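Local coordinates for lactate racemase apoprotein (Thermoanaerobacterium thermosaccharolyticum, PDB 2YJG) that interconverts the D- and L-isomers of lactate as a homodimer, using a nickel pincer cofactor derived from nicotinic acid mononucleotide, at residues A[291-294]-A[295-298]; A[374-377]-A[378-382]; A[364-367]-A[368-372]. One frame throughout, in Å; residues are numbered along the deposited sequence.

Overall arrangement
All three contacts are local and lie in the C-terminal domain of the racemase, following one another along the chain without nesting or crossing. Contact 1 comes first, in the opening turn of helix 293-305, where Asn292 caps the helix beside two probable substrate-binding residues. Contact 3 is next: the last turn of helix 357-369 leads through His370 into strand 371-375. That same strand runs into contact 2, which closes the turn at its far end and starts helix 381-386. Contacts 1 and 2, about 12 Å apart between centres, touch each other, so the helix start rests against the parallel sheet.

Contact 1 of 3, residues A[291-294]-A[295-298]; sequences QNIY and QSVK
An N-terminal helix cap joins Asn292 to Gln295 at the start of helix 293-305, in the C-terminal domain. The Asn292 side chain takes the N-cap role: OD1 accepts from Gln295 N at 2.8 Å, with the donor nearly in line with the C=O bond (173°). Its CG sits between the backbone N and the carbonyl carbon (chi1 62°), which turns OD1 back over the first helical turn. A water accepts from both Asn292 ND2 and Gln295 NE2, tying the two amides together although their planes lie 55° apart. A bend at chi2 folds the Gln295 amide back beside the Tyr294 ring, NE2 standing 3.8 Å from CD1. The amide oxygen, Gln295 OE1, receives Lys298 NZ at 2.8 Å on a lone pair in the carbonyl plane. Gln295 and Lys298 probably bind substrate, and this bond fixes their polar ends relative to each other in the apoprotein. In the same turn, Ser296 OG donates to Ile293 O at 2.6 Å, also on a lone pair, while Val297 N reaches the same oxygen at 3.3 Å; the buried hydroxyl is thereby satisfied by the helix backbone. Tyr294 meets Phe328 edge-to-face and touches Trp358 of helix 357-369, Val297 packs on Ile362 and Leu363 of that helix, and Ile293 and Ser296 lie against Met374 of strand 371-375.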
loop_
_atom_site.group_PDB
_atom_site.type_symbol
_atom_site.label_atom_id
_atom_site.label_comp_id
_atom_site.label_asym_id
_atom_site.label_seq_id
_atom_site.Cartn_x
_atom_site.Cartn_y
_atom_site.Cartn_z
ATOM N N GLN A 291 5.225 6.337 26.942
ATOM C CA GLN A 291 6.131 5.248 26.554
ATOM C C GLN A 291 7.596 5.496 26.844
ATOM O O GLN A 291 8.393 4.564 26.832
ATOM C CB GLN A 291 5.942 4.806 25.093
ATOM C CG GLN A 291 6.170 5.812 24.077
ATOM C CD GLN A 291 5.766 5.395 22.646
ATOM O OE1 GLN A 291 5.886 6.211 21.728
ATOM N NE2 GLN A 291 5.292 4.169 22.457
ATOM N N ASN A 292 7.960 6.723 27.133
ATOM C CA ASN A 292 9.357 7.046 27.460
ATOM C C ASN A 292 9.452 8.336 28.248
ATOM O O ASN A 292 8.484 9.126 28.284
ATOM C CB ASN A 292 10.219 7.043 26.172
ATOM C CG ASN A 292 9.786 8.058 25.175
ATOM O OD1 ASN A 292 9.583 9.214 25.544
ATOM N ND2 ASN A 292 9.611 7.657 23.895
ATOM N N ILE A 293 10.588 8.509 28.931
ATOM C CA ILE A 293 10.886 9.700 29.731
ATOM C C ILE A 293 10.775 10.992 28.934
ATOM O O ILE A 293 10.146 11.949 29.423
ATOM C CB ILE A 293 12.197 9.613 30.507
ATOM C CG1 ILE A 293 12.237 8.319 31.315
ATOM C CG2 ILE A 293 12.325 10.806 31.467
ATOM C CD1 ILE A 293 13.568 8.135 32.077
ATOM N N TYR A 294 11.291 10.958 27.703
ATOM C CA TYR A 294 11.204 12.076 26.762
ATOM C C TYR A 294 9.751 12.605 26.714
ATOM O O TYR A 294 9.502 13.794 26.881
ATOM C CB TYR A 294 11.688 11.579 25.404
ATOM C CG TYR A 294 11.829 12.645 24.342
ATOM C CD1 TYR A 294 10.728 13.078 23.644
ATOM C CD2 TYR A 294 13.070 13.201 24.024
ATOM C CE1 TYR A 294 10.829 14.068 22.658
ATOM C CE2 TYR A 294 13.190 14.159 23.008
ATOM C CZ TYR A 294 12.084 14.582 22.342
ATOM O OH TYR A 294 12.206 15.540 21.377
ATOM N N GLN A 295 8.795 11.722 26.480
ATOM C CA GLN A 295 7.385 12.123 26.381
ATOM C C GLN A 295 6.854 12.631 27.707
ATOM O O GLN A 295 6.020 13.509 27.754
ATOM C CB GLN A 295 6.500 10.959 25.895
ATOM C CG GLN A 295 6.636 10.636 24.430
ATOM C CD GLN A 295 6.394 11.781 23.553
ATOM O OE1 GLN A 295 5.447 12.553 23.741
ATOM N NE2 GLN A 295 7.257 11.920 22.525
ATOM N N SER A 296 7.338 12.059 28.790
ATOM C CA SER A 296 6.819 12.384 30.149
ATOM C C SER A 296 7.123 13.797 30.648
ATOM O O SER A 296 6.428 14.300 31.549
ATOM C CB SER A 296 7.346 11.383 31.162
ATOM O OG SER A 296 8.692 11.695 31.568
ATOM N N VAL A 297 8.109 14.455 30.038
ATOM C CA VAL A 297 8.306 15.889 30.272
ATOM C C VAL A 297 7.016 16.678 29.987
ATOM O O VAL A 297 6.795 17.688 30.625
ATOM C CB VAL A 297 9.475 16.418 29.448
ATOM C CG1 VAL A 297 9.789 17.970 29.754
ATOM C CG2 VAL A 297 10.739 15.550 29.693
ATOM N N LYS A 298 6.176 16.246 29.057
ATOM C CA LYS A 298 4.883 16.932 28.775
ATOM C C LYS A 298 3.940 17.028 29.995
ATOM O O LYS A 298 3.537 18.158 30.419
ATOM C CB LYS A 298 4.190 16.316 27.599
ATOM C CG LYS A 298 5.041 16.395 26.274
ATOM C CD LYS A 298 4.442 15.594 25.187
ATOM C CE LYS A 298 5.190 15.754 23.861
ATOM N NZ LYS A 298 4.497 15.007 22.719
HETATM O O HOH W 1 9.102 9.823 21.934
#

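Contact 2 of 3, residues A[374-377]-A[378-382]; sequences MVTD and SKNYE
Between Asp377 and Asn380 the chain makes a tight turn of 3-10 character, Asn380 N donating to Asp377 O at 2.9 Å. The Asp377 side chain adds an Asx turn. With CG anti to the backbone N (chi1 -167°), the carboxylate swings forward and OD1 accepts from Lys379 N at 3.0 Å through its anti lone pair, along a fairly straight N-H (161°). The aliphatic part of Lys379 lies across the same carboxylate, CE coming within 3.3 Å of Asp377 OD1. Its chain bends at chi3, but the ammonium stops short of a salt bridge: NZ remains 4.3 Å from Asp377 OD2 and donates instead to Ala320 O. A water bound to Asp377 OD2 makes a weak link to that nitrogen. Thr376 and Asn380 cross at about a right angle; Thr376 OG1 bonds to Ala317 O and Asn380 ND2 to Cys319 O, so both polar ends are tied to the neighbouring segment that follows strand 311-316. Tyr381 folds back over the turn, one ring face lying over Ser378 CA, 3.4 Å above the plane. A water donates to Thr376 O and accepts from Tyr381 OH, linking the phenol to the first carbonyl beyond the strand. This is the strand-to-helix turn of a beta-alpha-beta unit, made of strand 371-375, helix 381-386 and strand 390-392, at the edge of the domain's parallel sheet.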
loop_
_atom_site.group_PDB
_atom_site.type_symbol
_atom_site.label_atom_id
_atom_site.label_comp_id
_atom_site.label_asym_id
_atom_site.label_seq_id
_atom_site.Cartn_x
_atom_site.Cartn_y
_atom_site.Cartn_z
ATOM N N MET A 374 9.585 10.166 39.804
ATOM C CA MET A 374 8.917 9.380 38.783
ATOM C C MET A 374 8.550 7.961 39.313
ATOM O O MET A 374 9.396 7.209 39.775
ATOM C CB MET A 374 9.748 9.265 37.501
ATOM C CG MET A 374 10.048 10.552 36.764
ATOM S SD MET A 374 10.768 10.252 35.136
ATOM C CE MET A 374 9.363 9.806 34.235
ATOM N N VAL A 375 7.277 7.630 39.234
ATOM C CA VAL A 375 6.776 6.259 39.363
ATOM C C VAL A 375 6.809 5.663 37.980
ATOM O O VAL A 375 6.072 6.065 37.086
ATOM C CB VAL A 375 5.300 6.231 39.979
ATOM C CG1 VAL A 375 4.656 4.820 39.984
ATOM C CG2 VAL A 375 5.297 6.864 41.420
ATOM N N THR A 376 7.656 4.634 37.826
ATOM C CA THR A 376 8.037 4.129 36.550
ATOM C C THR A 376 8.554 2.702 36.706
ATOM O O THR A 376 8.848 2.298 37.788
ATOM C CB THR A 376 9.105 5.053 35.937
ATOM O OG1 THR A 376 9.212 4.749 34.571
ATOM C CG2 THR A 376 10.457 4.915 36.612
ATOM N N ASP A 377 8.604 1.982 35.598
ATOM C CA ASP A 377 9.143 0.629 35.491
ATOM C C ASP A 377 10.519 0.598 36.070
ATOM O O ASP A 377 11.286 1.525 35.819
ATOM C CB ASP A 377 9.175 0.260 34.006
ATOM C CG ASP A 377 9.417 -1.196 33.752
ATOM O OD1 ASP A 377 10.569 -1.686 34.016
ATOM O OD2 ASP A 377 8.458 -1.830 33.221
ATOM N N SER A 378 10.856 -0.479 36.800
ATOM C CA SER A 378 12.139 -0.573 37.497
ATOM C C SER A 378 13.341 -0.512 36.581
ATOM O O SER A 378 14.416 -0.109 37.053
ATOM C CB SER A 378 12.243 -1.837 38.360
ATOM O OG SER A 378 12.249 -2.985 37.532
ATOM N N LYS A 379 13.149 -0.896 35.307
ATOM C CA LYS A 379 14.166 -0.806 34.222
ATOM C C LYS A 379 14.697 0.594 34.114
ATOM O O LYS A 379 15.849 0.817 33.653
ATOM C CB LYS A 379 13.550 -1.069 32.825
ATOM C CG LYS A 379 13.075 -2.424 32.445
ATOM C CD LYS A 379 12.512 -2.454 30.994
ATOM C CE LYS A 379 11.191 -1.689 30.759
ATOM N NZ LYS A 379 10.500 -2.031 29.397
ATOM N N ASN A 380 13.904 1.575 34.555
ATOM C CA ASN A 380 14.254 2.963 34.356
ATOM C C ASN A 380 14.805 3.698 35.577
ATOM O O ASN A 380 15.082 4.906 35.482
ATOM C CB ASN A 380 12.992 3.762 33.909
ATOM C CG ASN A 380 12.402 3.239 32.628
ATOM O OD1 ASN A 380 13.158 2.884 31.715
ATOM N ND2 ASN A 380 11.031 3.161 32.541
ATOM N N TYR A 381 14.989 3.006 36.711
ATOM C CA TYR A 381 15.356 3.716 37.910
ATOM C C TYR A 381 16.683 4.404 37.759
ATOM O O TYR A 381 16.854 5.523 38.251
ATOM C CB TYR A 381 15.371 2.812 39.139
ATOM C CG TYR A 381 14.039 2.208 39.592
ATOM C CD1 TYR A 381 12.782 2.779 39.258
ATOM C CD2 TYR A 381 14.034 1.101 40.466
ATOM C CE1 TYR A 381 11.561 2.210 39.705
ATOM C CE2 TYR A 381 12.826 0.527 40.923
ATOM C CZ TYR A 381 11.573 1.073 40.548
ATOM O OH TYR A 381 10.343 0.483 41.049
ATOM N N GLU A 382 17.637 3.742 37.108
ATOM C CA GLU A 382 18.973 4.349 36.993
ATOM C C GLU A 382 18.926 5.551 36.082
ATOM O O GLU A 382 19.542 6.577 36.363
ATOM C CB GLU A 382 19.979 3.305 36.525
ATOM C CG GLU A 382 20.168 2.206 37.559
ATOM C CD GLU A 382 20.602 2.698 38.981
ATOM O OE1 GLU A 382 21.436 3.649 39.141
ATOM O OE2 GLU A 382 20.107 2.088 39.960
HETATM O O HOH W 2 8.134 0.710 39.926
HETATM O O HOH W 3 7.339 -1.541 30.811
#

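Contact 3 of 3, residues A[364-367]-A[368-372]; sequences ARIL and INHKV
With CG anti to the carbonyl carbon (chi1 -53°) and the imidazole turned broadside to the CA-CB bond (chi2 94°), His370 brings ND1 back to Ile366 O at the end of helix 357-369. The bond is 3.2 Å long from ND1 to that oxygen, which lies at the ring edge and close to the ring plane, an arrangement that restrains the rotation of the imidazole. Asn369 N also donates to Ile366 O, so this carbonyl near the helix end is gripped by two donors. Just before, Ile368 N donates to Ala364 O at 3.0 Å, and the CG1 branch of Ile368 lies against that same oxygen. As the chain swings out of the helix, Leu367 CA makes a CH...O contact with His370 O at 3.3 Å. Val372 then brings the turn back onto the helix: its CG2 presses against Leu367 CD2 at 3.4 Å, a tight carbon pair, and against Ile366 CG2 at 3.9 Å. The two branched side chains of Leu367 and Val372 meet at about a right angle. Around this turn, Ile366 packs on Met300 of helix 293-305 and Ile313 of strand 311-316, Arg365 forms a salt bridge with Glu304, Leu367 and Ile368 touch helix 338-346, and the backbone of Lys371 hydrogen-bonds to strand 311-316 and that of Val372 to Thr390.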
loop_
_atom_site.group_PDB
_atom_site.type_symbol
_atom_site.label_atom_id
_atom_site.label_comp_id
_atom_site.label_asym_id
_atom_site.label_seq_id
_atom_site.Cartn_x
_atom_site.Cartn_y
_atom_site.Cartn_z
ATOM N N ALA A 364 15.034 20.569 32.225
ATOM C CA ALA A 364 15.899 21.362 33.074
ATOM C C ALA A 364 15.170 22.574 33.703
ATOM O O ALA A 364 15.341 22.846 34.858
ATOM C CB ALA A 364 17.272 21.792 32.341
ATOM N N ARG A 365 14.353 23.279 32.946
ATOM C CA ARG A 365 13.560 24.411 33.481
ATOM C C ARG A 365 12.764 23.907 34.707
ATOM O O ARG A 365 12.782 24.523 35.782
ATOM C CB ARG A 365 12.623 24.979 32.414
ATOM C CG ARG A 365 11.800 26.093 32.900
ATOM C CD ARG A 365 10.828 26.537 31.888
ATOM N NE ARG A 365 9.668 25.620 31.834
ATOM C CZ ARG A 365 8.978 25.317 30.750
ATOM N NH1 ARG A 365 9.316 25.773 29.536
ATOM N NH2 ARG A 365 7.977 24.464 30.854
ATOM N N ILE A 366 12.118 22.737 34.573
ATOM C CA ILE A 366 11.337 22.180 35.697
ATOM C C ILE A 366 12.179 21.865 36.894
ATOM O O ILE A 366 11.899 22.321 37.953
ATOM C CB ILE A 366 10.538 20.950 35.252
ATOM C CG1 ILE A 366 9.608 21.400 34.176
ATOM C CG2 ILE A 366 9.676 20.333 36.414
ATOM C CD1 ILE A 366 8.918 20.227 33.467
ATOM N N LEU A 367 13.259 21.134 36.701
ATOM C CA LEU A 367 14.069 20.637 37.750
ATOM C C LEU A 367 14.905 21.697 38.460
ATOM O O LEU A 367 15.501 21.426 39.524
ATOM C CB LEU A 367 14.961 19.515 37.183
ATOM C CG LEU A 367 14.345 18.270 36.571
ATOM C CD1 LEU A 367 15.440 17.275 36.051
ATOM C CD2 LEU A 367 13.494 17.585 37.618
ATOM N N ILE A 368 15.036 22.879 37.864
ATOM C CA ILE A 368 15.741 23.969 38.532
ATOM C C ILE A 368 14.906 24.522 39.660
ATOM O O ILE A 368 15.489 24.908 40.650
ATOM C CB ILE A 368 16.114 25.129 37.575
ATOM C CG1 ILE A 368 17.216 24.663 36.606
ATOM C CG2 ILE A 368 16.633 26.374 38.376
ATOM C CD1 ILE A 368 17.318 25.577 35.428
ATOM N N ASN A 369 13.566 24.490 39.527
ATOM C CA ASN A 369 12.614 25.051 40.503
ATOM C C ASN A 369 11.815 23.995 41.321
ATOM O O ASN A 369 11.044 24.387 42.224
ATOM C CB ASN A 369 11.556 25.892 39.785
ATOM C CG ASN A 369 12.027 27.231 39.358
ATOM O OD1 ASN A 369 13.153 27.653 39.619
ATOM N ND2 ASN A 369 11.142 27.930 38.613
ATOM N N HIS A 370 11.925 22.722 40.947
ATOM C CA HIS A 370 11.062 21.669 41.517
ATOM C C HIS A 370 11.792 20.362 41.577
ATOM O O HIS A 370 12.629 20.080 40.714
ATOM C CB HIS A 370 9.812 21.448 40.650
ATOM C CG HIS A 370 9.050 22.691 40.376
ATOM N ND1 HIS A 370 9.241 23.447 39.241
ATOM C CD2 HIS A 370 8.096 23.322 41.102
ATOM C CE1 HIS A 370 8.445 24.508 39.292
ATOM N NE2 HIS A 370 7.708 24.430 40.390
ATOM N N LYS A 371 11.409 19.514 42.523
ATOM C CA LYS A 371 11.860 18.121 42.497
ATOM C C LYS A 371 10.856 17.301 41.748
ATOM O O LYS A 371 9.664 17.552 41.903
ATOM C CB LYS A 371 11.922 17.578 43.935
ATOM C CG LYS A 371 12.784 18.397 44.841
ATOM C CD LYS A 371 14.222 18.091 44.723
ATOM C CE LYS A 371 15.061 19.185 45.482
ATOM N NZ LYS A 371 16.288 18.617 46.146
ATOM N N VAL A 372 11.311 16.330 40.963
ATOM C CA VAL A 372 10.418 15.437 40.267
ATOM C C VAL A 372 10.695 14.030 40.749
ATOM O O VAL A 372 11.892 13.604 40.921
ATOM C CB VAL A 372 10.560 15.562 38.756
ATOM C CG1 VAL A 372 9.687 14.515 38.015
ATOM C CG2 VAL A 372 10.204 16.995 38.317
#